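Local structure of ribonuclease H (Uncultured organism, 3U3G) at residues A[47-55]-A[74-85]. The protein probably acts as an RNase H1, hydrolysing the RNA strand of RNA/DNA hybrids. Numbering follows the deposited sequence.
Sequences VAEYEALIR and VRMDSELIVRQM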
ATOM      1  N   VAL A  47      -7.377   6.330  -5.796  1.00 12.69           N
ATOM      2  CA  VAL A  47      -6.039   6.789  -6.131  1.00 11.58           C
ATOM      3  C   VAL A  47      -5.113   6.755  -4.922  1.00 12.85           C
ATOM      4  O   VAL A  47      -4.009   6.209  -5.015  1.00 10.90           O
ATOM      5  CB  VAL A  47      -6.029   8.154  -6.818  1.00 10.40           C
ATOM      6  CG1 VAL A  47      -4.609   8.738  -6.851  1.00 15.39           C
ATOM      7  CG2 VAL A  47      -6.584   8.021  -8.236  1.00 13.30           C
ATOM      8  N   ALA A  48      -5.603   7.212  -3.769  1.00 10.63           N
ATOM      9  CA  ALA A  48      -4.831   7.101  -2.535  1.00  7.59           C
ATOM     10  C   ALA A  48      -4.438   5.671  -2.168  1.00  9.24           C
ATOM     11  O   ALA A  48      -3.304   5.439  -1.773  1.00  9.95           O
ATOM     12  CB  ALA A  48      -5.540   7.809  -1.369  1.00 10.31           C
ATOM     13  N   GLU A  49      -5.352   4.709  -2.321  1.00  9.89           N
ATOM     14  CA  GLU A  49      -5.002   3.314  -2.071  1.00  9.55           C
ATOM     15  C   GLU A  49      -3.855   2.866  -2.972  1.00  8.98           C
ATOM     16  O   GLU A  49      -2.960   2.121  -2.550  1.00  9.16           O
ATOM     17  CB  GLU A  49      -6.205   2.391  -2.294  1.00 10.65           C
ATOM     18  CG  GLU A  49      -7.290   2.442  -1.206  1.00 15.82           C
ATOM     19  CD  GLU A  49      -7.191   1.305  -0.180  1.00 34.73           C
ATOM     20  OE1 GLU A  49      -6.091   0.740   0.032  1.00 25.47           O
ATOM     21  OE2 GLU A  49      -8.220   1.006   0.463  1.00 26.92           O
ATOM     22  N   TYR A  50      -3.921   3.250  -4.247  1.00 10.13           N
ATOM     23  CA  TYR A  50      -2.871   2.866  -5.191  1.00  9.70           C
ATOM     24  C   TYR A  50      -1.559   3.582  -4.882  1.00  8.37           C
ATOM     25  O   TYR A  50      -0.496   2.962  -4.919  1.00  7.82           O
ATOM     26  CB  TYR A  50      -3.294   3.178  -6.627  1.00  7.77           C
ATOM     27  CG  TYR A  50      -4.094   2.091  -7.322  1.00  7.97           C
ATOM     28  CD1 TYR A  50      -5.151   1.451  -6.691  1.00 10.52           C
ATOM     29  CD2 TYR A  50      -3.841   1.757  -8.645  1.00  8.35           C
ATOM     30  CE1 TYR A  50      -5.886   0.467  -7.341  1.00  8.92           C
ATOM     31  CE2 TYR A  50      -4.618   0.839  -9.314  1.00  9.06           C
ATOM     32  CZ  TYR A  50      -5.620   0.174  -8.652  1.00 10.74           C
ATOM     33  OH  TYR A  50      -6.332  -0.818  -9.311  1.00 12.02           O
ATOM     34  N   GLU A  51      -1.645   4.841  -4.470  1.00  9.47           N
ATOM     35  CA  GLU A  51      -0.439   5.571  -4.084  1.00  8.26           C
ATOM     36  C   GLU A  51       0.215   4.940  -2.855  1.00  9.00           C
ATOM     37  O   GLU A  51       1.433   4.974  -2.716  1.00  7.94           O
ATOM     38  CB  GLU A  51      -0.743   7.049  -3.823  1.00  9.14           C
ATOM     39  CG  GLU A  51      -1.098   7.894  -5.039  1.00 11.87           C
ATOM     40  CD  GLU A  51       0.105   8.273  -5.897  1.00 18.55           C
ATOM     41  OE1 GLU A  51       1.190   7.636  -5.789  1.00 13.47           O
ATOM     42  OE2 GLU A  51      -0.071   9.179  -6.747  1.00 20.28           O
ATOM     43  N   ALA A  52      -0.578   4.393  -1.939  1.00  8.47           N
ATOM     44  CA  ALA A  52      -0.001   3.757  -0.769  1.00  6.67           C
ATOM     45  C   ALA A  52       0.792   2.515  -1.151  1.00  5.88           C
ATOM     46  O   ALA A  52       1.877   2.272  -0.612  1.00  7.68           O
ATOM     47  CB  ALA A  52      -1.092   3.406   0.238  1.00  8.22           C
ATOM     48  N   LEU A  53       0.295   1.754  -2.132  1.00  7.07           N
ATOM     49  CA  LEU A  53       1.070   0.635  -2.667  1.00  9.28           C
ATOM     50  C   LEU A  53       2.379   1.106  -3.325  1.00  5.83           C
ATOM     51  O   LEU A  53       3.425   0.476  -3.142  1.00  6.98           O
ATOM     52  CB  LEU A  53       0.245  -0.177  -3.674  1.00 10.42           C
ATOM     53  CG  LEU A  53      -0.928  -0.985  -3.138  1.00 14.86           C
ATOM     54  CD1 LEU A  53      -1.847  -1.381  -4.290  1.00 21.24           C
ATOM     55  CD2 LEU A  53      -0.391  -2.218  -2.431  1.00 16.80           C
ATOM     56  N   ILE A  54       2.294   2.152  -4.148  1.00  7.07           N
ATOM     57  CA  ILE A  54       3.496   2.699  -4.773  1.00  7.09           C
ATOM     58  C   ILE A  54       4.533   3.117  -3.713  1.00  6.60           C
ATOM     59  O   ILE A  54       5.710   2.796  -3.827  1.00  6.67           O
ATOM     60  CB  ILE A  54       3.132   3.853  -5.710  1.00  6.75           C
ATOM     61  CG1 ILE A  54       2.326   3.300  -6.890  1.00  8.71           C
ATOM     62  CG2 ILE A  54       4.384   4.570  -6.191  1.00  8.55           C
ATOM     63  CD1 ILE A  54       1.701   4.365  -7.753  1.00  9.27           C
ATOM     64  N   ARG A  55       4.064   3.736  -2.639  1.00  6.26           N
ATOM     65  CA  ARG A  55       4.933   4.128  -1.543  1.00  7.18           C
ATOM     66  C   ARG A  55       5.513   2.927  -0.809  1.00  7.64           C
ATOM     67  O   ARG A  55       6.709   2.898  -0.534  1.00  6.88           O
ATOM     68  CB  ARG A  55       4.202   5.046  -0.567  1.00  7.11           C
ATOM     69  CG  ARG A  55       4.938   5.302   0.749  1.00  7.33           C
ATOM     70  CD  ARG A  55       6.291   6.027   0.584  1.00  8.30           C
ATOM     71  NE  ARG A  55       6.907   6.330   1.891  1.00  7.69           N
ATOM     72  CZ  ARG A  55       6.644   7.424   2.594  1.00  7.75           C
ATOM     73  NH1 ARG A  55       7.146   7.561   3.817  1.00 10.02           N
ATOM     74  NH2 ARG A  55       5.894   8.386   2.070  1.00  7.61           N
ATOM     75  N   VAL A  74       1.856  -8.441   0.792  1.00 10.34           N
ATOM     76  CA  VAL A  74       1.119  -7.193   1.006  1.00  9.13           C
ATOM     77  C   VAL A  74      -0.320  -7.516   1.376  1.00 10.38           C
ATOM     78  O   VAL A  74      -0.985  -8.282   0.668  1.00 11.66           O
ATOM     79  CB  VAL A  74       1.116  -6.318  -0.264  1.00 10.83           C
ATOM     80  CG1 VAL A  74       0.162  -5.133  -0.077  1.00 12.63           C
ATOM     81  CG2 VAL A  74       2.509  -5.831  -0.580  1.00 14.25           C
ATOM     82  N   ARG A  75      -0.728  -7.055   2.552  1.00  8.26           N
ATOM     83  CA  ARG A  75      -2.073  -7.248   3.083  1.00  9.32           C
ATOM     84  C   ARG A  75      -2.897  -5.979   2.947  1.00  9.44           C
ATOM     85  O   ARG A  75      -2.439  -4.887   3.288  1.00 11.27           O
ATOM     86  CB  ARG A  75      -2.000  -7.665   4.551  1.00  8.35           C
ATOM     87  CG  ARG A  75      -1.294  -9.001   4.714  1.00  9.33           C
ATOM     88  CD  ARG A  75      -1.085  -9.404   6.163  1.00 12.68           C
ATOM     89  NE  ARG A  75      -0.424 -10.711   6.228  1.00 11.64           N
ATOM     90  CZ  ARG A  75      -0.138 -11.350   7.358  1.00 15.71           C
ATOM     91  NH1 ARG A  75      -0.450 -10.806   8.523  1.00 20.12           N
ATOM     92  NH2 ARG A  75       0.543 -12.493   7.310  1.00 14.04           N
ATOM     93  N   MET A  76      -4.086  -6.113   2.371  1.00  9.56           N
ATOM     94  CA  MET A  76      -4.966  -4.976   2.145  1.00 11.22           C
ATOM     95  C   MET A  76      -6.363  -5.367   2.568  1.00 11.12           C
ATOM     96  O   MET A  76      -6.784  -6.500   2.341  1.00 11.73           O
ATOM     97  CB  MET A  76      -5.002  -4.647   0.657  1.00 10.16           C
ATOM     98  CG  MET A  76      -3.646  -4.340   0.058  1.00 12.64           C
ATOM     99  SD  MET A  76      -3.737  -4.022  -1.709  1.00 16.00           S
ATOM    100  CE  MET A  76      -3.708  -2.234  -1.751  1.00 28.39           C
ATOM    101  N   ASP A  77      -7.131  -4.400   3.057  1.00 12.89           N
ATOM    102  CA  ASP A  77      -8.508  -4.686   3.421  1.00 13.64           C
ATOM    103  C   ASP A  77      -9.526  -4.396   2.321  1.00 15.92           C
ATOM    104  O   ASP A  77     -10.713  -4.684   2.490  1.00 24.84           O
ATOM    105  CB  ASP A  77      -8.895  -4.046   4.768  1.00 12.78           C
ATOM    106  CG  ASP A  77      -8.972  -2.523   4.714  1.00 22.82           C
ATOM    107  OD1 ASP A  77      -8.023  -1.914   4.190  1.00 22.25           O
ATOM    108  OD2 ASP A  77      -9.737  -1.952   5.530  1.00 22.98           O
ATOM    109  N   SER A  78      -9.034  -4.152   1.113  1.00 14.63           N
ATOM    110  CA  SER A  78      -9.913  -4.025  -0.045  1.00 14.53           C
ATOM    111  C   SER A  78      -9.806  -5.286  -0.898  1.00 12.73           C
ATOM    112  O   SER A  78      -8.792  -5.514  -1.553  1.00 13.58           O
ATOM    113  CB  SER A  78      -9.510  -2.809  -0.887  1.00 16.03           C
ATOM    114  OG  SER A  78     -10.161  -2.835  -2.151  1.00 19.06           O
ATOM    115  N   GLU A  79     -10.852  -6.106  -0.908  1.00 12.12           N
ATOM    116  CA  GLU A  79     -10.814  -7.301  -1.723  1.00 11.66           C
ATOM    117  C   GLU A  79     -10.718  -6.948  -3.209  1.00 11.85           C
ATOM    118  O   GLU A  79     -10.000  -7.601  -3.965  1.00  9.47           O
ATOM    119  CB  GLU A  79     -12.010  -8.228  -1.452  1.00 11.84           C
ATOM    120  CG  GLU A  79     -11.844  -9.545  -2.186  1.00 11.67           C
ATOM    121  CD  GLU A  79     -12.893 -10.585  -1.863  1.00 16.95           C
ATOM    122  OE1 GLU A  79     -13.782 -10.318  -1.036  1.00 16.41           O
ATOM    123  OE2 GLU A  79     -12.759 -11.699  -2.408  1.00 23.59           O
ATOM    124  N   LEU A  80     -11.451  -5.918  -3.629  1.00  9.11           N
ATOM    125  CA  LEU A  80     -11.388  -5.469  -5.008  1.00  9.76           C
ATOM    126  C   LEU A  80      -9.959  -5.147  -5.444  1.00  7.33           C
ATOM    127  O   LEU A  80      -9.497  -5.628  -6.466  1.00  8.64           O
ATOM    128  CB  LEU A  80     -12.283  -4.252  -5.217  1.00 10.32           C
ATOM    129  CG  LEU A  80     -12.217  -3.620  -6.604  1.00 11.01           C
ATOM    130  CD1 LEU A  80     -12.698  -4.603  -7.648  1.00 14.09           C
ATOM    131  CD2 LEU A  80     -13.058  -2.358  -6.637  1.00 14.04           C
ATOM    132  N   ILE A  81      -9.245  -4.368  -4.639  1.00  8.31           N
ATOM    133  CA  ILE A  81      -7.909  -3.968  -5.051  1.00  8.78           C
ATOM    134  C   ILE A  81      -6.952  -5.161  -5.047  1.00  8.84           C
ATOM    135  O   ILE A  81      -6.143  -5.318  -5.953  1.00  8.51           O
ATOM    136  CB  ILE A  81      -7.373  -2.814  -4.201  1.00  9.02           C
ATOM    137  CG1 ILE A  81      -8.222  -1.567  -4.460  1.00 15.73           C
ATOM    138  CG2 ILE A  81      -5.917  -2.537  -4.574  1.00 10.36           C
ATOM    139  CD1 ILE A  81      -7.912  -0.421  -3.535  1.00 17.00           C
ATOM    140  N   VAL A  82      -7.128  -6.070  -4.099  1.00  9.07           N
ATOM    141  CA  VAL A  82      -6.337  -7.302  -4.119  1.00  8.35           C
ATOM    142  C   VAL A  82      -6.571  -8.115  -5.393  1.00  9.85           C
ATOM    143  O   VAL A  82      -5.617  -8.509  -6.068  1.00  8.15           O
ATOM    144  CB  VAL A  82      -6.622  -8.157  -2.876  1.00  7.73           C
ATOM    145  CG1 VAL A  82      -5.989  -9.533  -3.021  1.00 10.41           C
ATOM    146  CG2 VAL A  82      -6.091  -7.465  -1.620  1.00 10.52           C
ATOM    147  N   ARG A  83      -7.833  -8.277  -5.785  1.00  7.85           N
ATOM    148  CA  ARG A  83      -8.121  -9.038  -6.989  1.00  7.37           C
ATOM    149  C   ARG A  83      -7.613  -8.346  -8.244  1.00  7.28           C
ATOM    150  O   ARG A  83      -7.243  -8.998  -9.211  1.00  8.37           O
ATOM    151  CB  ARG A  83      -9.613  -9.359  -7.098  1.00  7.86           C
ATOM    152  CG  ARG A  83     -10.193 -10.173  -5.934  1.00  8.82           C
ATOM    153  CD  ARG A  83      -9.428 -11.457  -5.608  1.00 14.27           C
ATOM    154  NE  ARG A  83      -9.909 -11.970  -4.316  1.00 14.92           N
ATOM    155  CZ  ARG A  83      -9.142 -12.403  -3.320  1.00 10.69           C
ATOM    156  NH1 ARG A  83      -7.816 -12.582  -3.449  1.00 10.61           N
ATOM    157  NH2 ARG A  83      -9.701 -12.662  -2.149  1.00 18.83           N
ATOM    158  N   GLN A  84      -7.669  -7.017  -8.246  1.00  7.90           N
ATOM    159  CA  GLN A  84      -7.108  -6.233  -9.350  1.00  8.77           C
ATOM    160  C   GLN A  84      -5.599  -6.449  -9.439  1.00  7.18           C
ATOM    161  O   GLN A  84      -5.070  -6.767 -10.501  1.00  8.76           O
ATOM    162  CB  GLN A  84      -7.412  -4.745  -9.152  1.00  8.37           C
ATOM    163  CG  GLN A  84      -8.872  -4.400  -9.419  1.00  9.92           C
ATOM    164  CD  GLN A  84      -9.215  -2.960  -9.078  1.00 10.79           C
ATOM    165  OE1 GLN A  84      -8.522  -2.291  -8.297  1.00  9.46           O
ATOM    166  NE2 GLN A  84     -10.365  -2.520  -9.558  1.00 12.76           N
ATOM    167  N   MET A  85      -4.926  -6.336  -8.297  1.00  7.46           N
ATOM    168  CA  MET A  85      -3.473  -6.473  -8.261  1.00  8.03           C
ATOM    169  C   MET A  85      -3.000  -7.871  -8.652  1.00  9.68           C
ATOM    170  O   MET A  85      -1.954  -8.029  -9.273  1.00 10.50           O
ATOM    171  CB  MET A  85      -2.934  -6.089  -6.878  1.00  9.06           C
ATOM    172  CG  MET A  85      -3.075  -4.608  -6.529  1.00  7.78           C
ATOM    173  SD  MET A  85      -2.145  -3.546  -7.647  1.00  9.58           S
ATOM    174  CE  MET A  85      -3.174  -2.081  -7.652  1.00 13.40           C
TER
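In this RNase H fold, Glu49, Tyr50 and Leu53 of helix 45-60 meet the end of strand 71-76, which lies between strands 3-12 and 115-118, and the following helix 79-85, extending the core from the sheet face to a helix-helix interface. Helix 47-55 runs nearly antiparallel to strand 74-76 (162°), with the axis of helix 79-85 11.8 Å away.

Leu53 is the hub. Its CD1 lies 3.3 Å from Met76 CE, tighter than a normal carbon contact, and Met76 CE lies equally close to Leu53 CG and nearly as close to Leu53 CD2, so the methyl presses into the fork of the leucine from a chain set about at right angles to it. The branch Leu53 CD2 also reaches Val74 CG1 at 3.8 Å, while Met85 comes tip to tip with Leu53 CD1.

One turn back, Glu49 lies with its CB and CG against Ile81 CD1, the CB contact being 3.5 Å. A bend at chi2 (-99°) turns the carboxylate toward the Asp77 and Ser78 side while its carbon remains against the same methyl, and Glu49 OE2 comes to 4.7 Å from Asp77 OD1. Asp9 brings a third carboxylate close to Glu49, a cluster consistent with the acidic metal-binding site of RNase H enzymes. Ser78, next to Asp77, N-caps helix 79-85: Ser78 OG accepts from Ile81 N at 3.1 Å.

Tyr50 completes the interface, with Phe100 and Ile103 of helix 94-110 also touching it. Met85, folded at chi2 (-62°) and again at chi3, lays its CE over one ring face, 3.6 Å from the Tyr50 centroid, a CH-pi contact with the sulfur farther above the same face. At the ring edge, Tyr50 OH donates to Gln84 OE1 at 2.8 Å, approaching from above the amide plane, which stands nearly perpendicular to the ring.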